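Local structure of glucose dehydrogenase (Serratia sp. FS14, 7CDY) at residues Y55-P69 and S120-D132. The protein is a calcium-containing beta-propeller protein of the glucose/sorbosone dehydrogenase family, built from antiparallel sheets arranged round a central axis. Numbering follows the deposited sequence.
Sequences YAEGQGGLLEVLPAP and SVGNHFGGKLAFD
V121 O and Y55 OH share a water. Next, G122, whose N-H is held by S120 OG in an ST turn, offers its O to Q59 N at 2.7 Å; Q59 sits in the type II' turn E57-G60. The extended Q59 side chain crosses N123 at about a right angle. Its OE1 takes H124 N at 2.8 Å, nearly straight (171°), and a second water joins OE1 to F125 N. The F125 ring packs on G60 CA (3.5 Å from F125 CE2). F125 CZ touches Y55 CD2 (3.9 Å), the two side chains crossing at about a right angle. K128 curls (chi3 -93°), which brings NZ to the syn lone pair of E64 OE1, a 2.8 Å salt bridge. L129 N reaches E64 OE2 at 3.0 Å from the anti side, tilted 33° out of the carboxylate plane. L66 CD2 touches L129 CB and F131. P69 CD lies over the centre of one F131 ring face, 3.6 Å from the centroid, a CH-pi contact. The contact thus joins edge strands of two neighbouring propeller sheets, 62-67 and 129-131. S16 hydrogen-bonds E64 OE1, R323 forms a salt bridge with OE2, and E321 pairs with K128; this buried network probably favours a charged E64.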
loop_
_atom_site.group_PDB
_atom_site.type_symbol
_atom_site.label_atom_id
_atom_site.label_comp_id
_atom_site.label_asym_id
_atom_site.label_seq_id
_atom_site.Cartn_x
_atom_site.Cartn_y
_atom_site.Cartn_z
ATOM N N TYR A 55 12.712 7.911 8.282
ATOM C CA TYR A 55 13.920 7.171 7.931
ATOM C C TYR A 55 13.939 7.088 6.411
ATOM O O TYR A 55 13.309 6.211 5.811
ATOM C CB TYR A 55 13.858 5.796 8.586
ATOM C CG TYR A 55 15.030 4.873 8.375
ATOM C CD1 TYR A 55 16.169 4.969 9.161
ATOM C CD2 TYR A 55 14.967 3.855 7.426
ATOM C CE1 TYR A 55 17.230 4.091 8.986
ATOM C CE2 TYR A 55 16.016 2.977 7.253
ATOM C CZ TYR A 55 17.136 3.105 8.029
ATOM O OH TYR A 55 18.173 2.217 7.839
ATOM N N ALA A 56 14.639 8.025 5.784
ATOM C CA ALA A 56 14.630 8.158 4.327
ATOM C C ALA A 56 15.840 7.455 3.721
ATOM O O ALA A 56 16.696 8.070 3.073
ATOM C CB ALA A 56 14.594 9.635 3.945
ATOM N N GLU A 57 15.888 6.153 3.926
ATOM C CA GLU A 57 16.983 5.303 3.410
ATOM C C GLU A 57 16.369 4.115 2.661
ATOM O O GLU A 57 15.350 3.614 3.078
ATOM C CB GLU A 57 17.822 4.726 4.550
ATOM C CG GLU A 57 18.567 5.758 5.382
ATOM C CD GLU A 57 19.879 6.291 4.821
ATOM O OE1 GLU A 57 19.969 6.407 3.625
ATOM O OE2 GLU A 57 20.735 6.606 5.582
ATOM N N GLY A 58 16.995 3.715 1.549
ATOM C CA GLY A 58 16.498 2.572 0.760
ATOM C C GLY A 58 15.070 2.774 0.268
ATOM O O GLY A 58 14.836 3.710 -0.446
ATOM N N GLN A 59 14.190 1.836 0.616
ATOM C CA GLN A 59 12.752 1.902 0.244
ATOM C C GLN A 59 11.961 2.663 1.315
ATOM O O GLN A 59 10.764 2.762 1.163
ATOM C CB GLN A 59 12.126 0.498 0.145
ATOM C CG GLN A 59 12.989 -0.637 -0.412
ATOM C CD GLN A 59 12.294 -1.984 -0.551
ATOM O OE1 GLN A 59 11.555 -2.441 0.308
ATOM N NE2 GLN A 59 12.547 -2.649 -1.666
ATOM N N GLY A 60 12.598 3.165 2.375
ATOM C CA GLY A 60 11.846 3.825 3.414
ATOM C C GLY A 60 11.746 5.326 3.235
ATOM O O GLY A 60 12.504 5.956 2.501
ATOM N N GLY A 61 10.792 5.903 3.949
ATOM C CA GLY A 61 10.638 7.343 4.032
ATOM C C GLY A 61 9.211 7.672 4.404
ATOM O O GLY A 61 8.601 6.966 5.217
ATOM N N LEU A 62 8.657 8.723 3.811
ATOM C CA LEU A 62 7.247 9.021 3.990
ATOM C C LEU A 62 6.479 8.204 2.965
ATOM O O LEU A 62 6.792 8.259 1.767
ATOM C CB LEU A 62 6.975 10.516 3.804
ATOM C CG LEU A 62 5.522 10.949 3.994
ATOM C CD1 LEU A 62 5.062 10.665 5.420
ATOM C CD2 LEU A 62 5.384 12.434 3.685
ATOM N N LEU A 63 5.517 7.409 3.443
ATOM C CA LEU A 63 4.850 6.403 2.627
ATOM C C LEU A 63 3.401 6.802 2.341
ATOM O O LEU A 63 3.175 7.681 1.505
ATOM C CB LEU A 63 5.013 5.005 3.237
ATOM C CG LEU A 63 6.487 4.638 3.495
ATOM C CD1 LEU A 63 6.606 3.350 4.299
ATOM C CD2 LEU A 63 7.318 4.548 2.207
ATOM N N GLU A 64 2.411 6.183 2.986
ATOM C CA GLU A 64 1.017 6.413 2.616
ATOM C C GLU A 64 0.472 7.703 3.215
ATOM O O GLU A 64 0.777 8.050 4.359
ATOM C CB GLU A 64 0.135 5.249 3.097
ATOM C CG GLU A 64 -1.256 5.184 2.456
ATOM C CD GLU A 64 -1.252 4.396 1.167
ATOM O OE1 GLU A 64 -0.526 4.777 0.216
ATOM O OE2 GLU A 64 -1.958 3.365 1.093
ATOM N N VAL A 65 -0.395 8.375 2.456
ATOM C CA VAL A 65 -1.275 9.416 2.976
ATOM C C VAL A 65 -2.712 8.950 2.780
ATOM O O VAL A 65 -3.087 8.504 1.689
ATOM C CB VAL A 65 -1.011 10.788 2.323
ATOM C CG1 VAL A 65 -1.148 10.753 0.790
ATOM C CG2 VAL A 65 -1.934 11.847 2.922
ATOM N N LEU A 66 -3.513 9.025 3.843
ATOM C CA LEU A 66 -4.899 8.567 3.796
ATOM C C LEU A 66 -5.784 9.463 4.655
ATOM O O LEU A 66 -5.791 9.347 5.893
ATOM C CB LEU A 66 -5.017 7.104 4.222
ATOM C CG LEU A 66 -6.423 6.492 4.196
ATOM C CD1 LEU A 66 -7.097 6.730 2.861
ATOM C CD2 LEU A 66 -6.388 4.993 4.502
ATOM N N PRO A 67 -6.548 10.354 4.035
ATOM C CA PRO A 67 -7.574 11.092 4.775
ATOM C C PRO A 67 -8.547 10.132 5.433
ATOM O O PRO A 67 -8.844 9.050 4.925
ATOM C CB PRO A 67 -8.270 11.911 3.685
ATOM C CG PRO A 67 -7.232 12.034 2.595
ATOM C CD PRO A 67 -6.490 10.745 2.625
ATOM N N ALA A 68 -9.023 10.525 6.606
ATOM C CA ALA A 68 -10.049 9.739 7.271
ATOM C C ALA A 68 -11.310 9.696 6.406
ATOM O O ALA A 68 -11.555 10.609 5.601
ATOM C CB ALA A 68 -10.384 10.365 8.626
ATOM N N PRO A 69 -12.136 8.652 6.550
ATOM C CA PRO A 69 -13.391 8.617 5.785
ATOM C C PRO A 69 -14.237 9.859 5.990
ATOM O O PRO A 69 -14.896 10.317 5.047
ATOM C CB PRO A 69 -14.089 7.347 6.298
ATOM C CG PRO A 69 -12.975 6.486 6.824
ATOM C CD PRO A 69 -11.934 7.432 7.359
ATOM N N SER A 120 14.333 -3.247 10.166
ATOM C CA SER A 120 14.725 -2.871 8.819
ATOM C C SER A 120 15.976 -2.002 8.807
ATOM O O SER A 120 16.190 -1.173 9.695
ATOM C CB SER A 120 13.598 -2.093 8.133
ATOM O OG SER A 120 13.932 -1.795 6.792
ATOM N N VAL A 121 16.786 -2.179 7.762
ATOM C CA VAL A 121 17.857 -1.251 7.420
ATOM C C VAL A 121 17.596 -0.585 6.075
ATOM O O VAL A 121 18.524 -0.082 5.430
ATOM C CB VAL A 121 19.255 -1.894 7.496
ATOM C CG1 VAL A 121 19.516 -2.413 8.902
ATOM C CG2 VAL A 121 19.385 -3.009 6.473
ATOM N N GLY A 122 16.342 -0.573 5.635
ATOM C CA GLY A 122 15.983 0.107 4.409
ATOM C C GLY A 122 14.956 -0.598 3.545
ATOM O O GLY A 122 14.389 0.017 2.640
ATOM N N ASN A 123 14.696 -1.876 3.808
ATOM C CA ASN A 123 13.809 -2.656 2.956
ATOM C C ASN A 123 12.575 -3.177 3.696
ATOM O O ASN A 123 12.591 -3.387 4.914
ATOM C CB ASN A 123 14.559 -3.833 2.301
ATOM C CG ASN A 123 15.557 -3.369 1.256
ATOM O OD1 ASN A 123 15.176 -2.875 0.192
ATOM N ND2 ASN A 123 16.841 -3.510 1.560
ATOM N N HIS A 124 11.495 -3.360 2.932
ATOM C CA HIS A 124 10.310 -4.138 3.327
ATOM C C HIS A 124 9.568 -3.528 4.519
ATOM O O HIS A 124 9.342 -4.166 5.554
ATOM C CB HIS A 124 10.636 -5.613 3.566
ATOM C CG HIS A 124 11.100 -6.333 2.339
ATOM N ND1 HIS A 124 11.291 -7.696 2.321
ATOM C CD2 HIS A 124 11.389 -5.895 1.089
ATOM C CE1 HIS A 124 11.699 -8.071 1.120
ATOM N NE2 HIS A 124 11.764 -6.996 0.353
ATOM N N PHE A 125 9.168 -2.268 4.346
ATOM C CA PHE A 125 8.294 -1.609 5.301
ATOM C C PHE A 125 6.825 -1.907 5.044
ATOM O O PHE A 125 6.002 -1.735 5.949
ATOM C CB PHE A 125 8.537 -0.095 5.249
ATOM C CG PHE A 125 9.904 0.309 5.742
ATOM C CD1 PHE A 125 10.159 0.354 7.106
ATOM C CD2 PHE A 125 10.944 0.606 4.859
ATOM C CE1 PHE A 125 11.405 0.704 7.589
ATOM C CE2 PHE A 125 12.208 0.948 5.343
ATOM C CZ PHE A 125 12.431 1.008 6.704
ATOM N N GLY A 126 6.472 -2.341 3.839
ATOM C CA GLY A 126 5.062 -2.326 3.470
ATOM C C GLY A 126 4.585 -0.887 3.446
ATOM O O GLY A 126 5.194 -0.016 2.808
ATOM N N GLY A 127 3.506 -0.597 4.166
ATOM C CA GLY A 127 3.108 0.781 4.403
ATOM C C GLY A 127 1.753 1.171 3.865
ATOM O O GLY A 127 1.270 2.266 4.201
ATOM N N LYS A 128 1.108 0.352 3.047
ATOM C CA LYS A 128 -0.202 0.737 2.539
ATOM C C LYS A 128 -1.253 0.701 3.647
ATOM O O LYS A 128 -1.160 -0.074 4.608
ATOM C CB LYS A 128 -0.634 -0.158 1.374
ATOM C CG LYS A 128 0.295 -0.158 0.134
ATOM C CD LYS A 128 0.622 1.222 -0.402
ATOM C CE LYS A 128 -0.312 1.680 -1.503
ATOM N NZ LYS A 128 0.052 3.060 -1.962
ATOM N N LEU A 129 -2.253 1.564 3.498
ATOM C CA LEU A 129 -3.337 1.719 4.463
ATOM C C LEU A 129 -4.661 1.647 3.722
ATOM O O LEU A 129 -4.754 2.053 2.560
ATOM C CB LEU A 129 -3.285 3.098 5.126
ATOM C CG LEU A 129 -1.985 3.465 5.824
ATOM C CD1 LEU A 129 -2.047 4.900 6.319
ATOM C CD2 LEU A 129 -1.685 2.529 6.988
ATOM N N ALA A 130 -5.709 1.173 4.408
ATOM C CA ALA A 130 -7.043 1.201 3.824
ATOM C C ALA A 130 -8.084 1.085 4.926
ATOM O O ALA A 130 -7.915 0.304 5.868
ATOM C CB ALA A 130 -7.239 0.051 2.824
ATOM N N PHE A 131 -9.172 1.834 4.779
ATOM C CA PHE A 131 -10.309 1.682 5.673
ATOM C C PHE A 131 -11.301 0.674 5.095
ATOM O O PHE A 131 -11.484 0.576 3.882
ATOM C CB PHE A 131 -10.990 3.037 5.909
ATOM C CG PHE A 131 -10.246 3.925 6.867
ATOM C CD1 PHE A 131 -10.370 3.738 8.236
ATOM C CD2 PHE A 131 -9.418 4.942 6.411
ATOM C CE1 PHE A 131 -9.672 4.540 9.121
ATOM C CE2 PHE A 131 -8.736 5.750 7.305
ATOM C CZ PHE A 131 -8.859 5.542 8.657
ATOM N N ASP A 132 -11.936 -0.093 5.978
ATOM C CA ASP A 132 -13.037 -0.948 5.552
ATOM C C ASP A 132 -14.365 -0.188 5.668
ATOM O O ASP A 132 -14.397 0.997 5.997
ATOM C CB ASP A 132 -12.986 -2.310 6.257
ATOM C CG ASP A 132 -13.479 -2.273 7.708
ATOM O OD1 ASP A 132 -13.903 -1.224 8.210
ATOM O OD2 ASP A 132 -13.424 -3.344 8.350
HETATM O O HOH W 1 20.251 2.135 5.574
HETATM O O HOH W 2 9.405 -1.309 1.684
#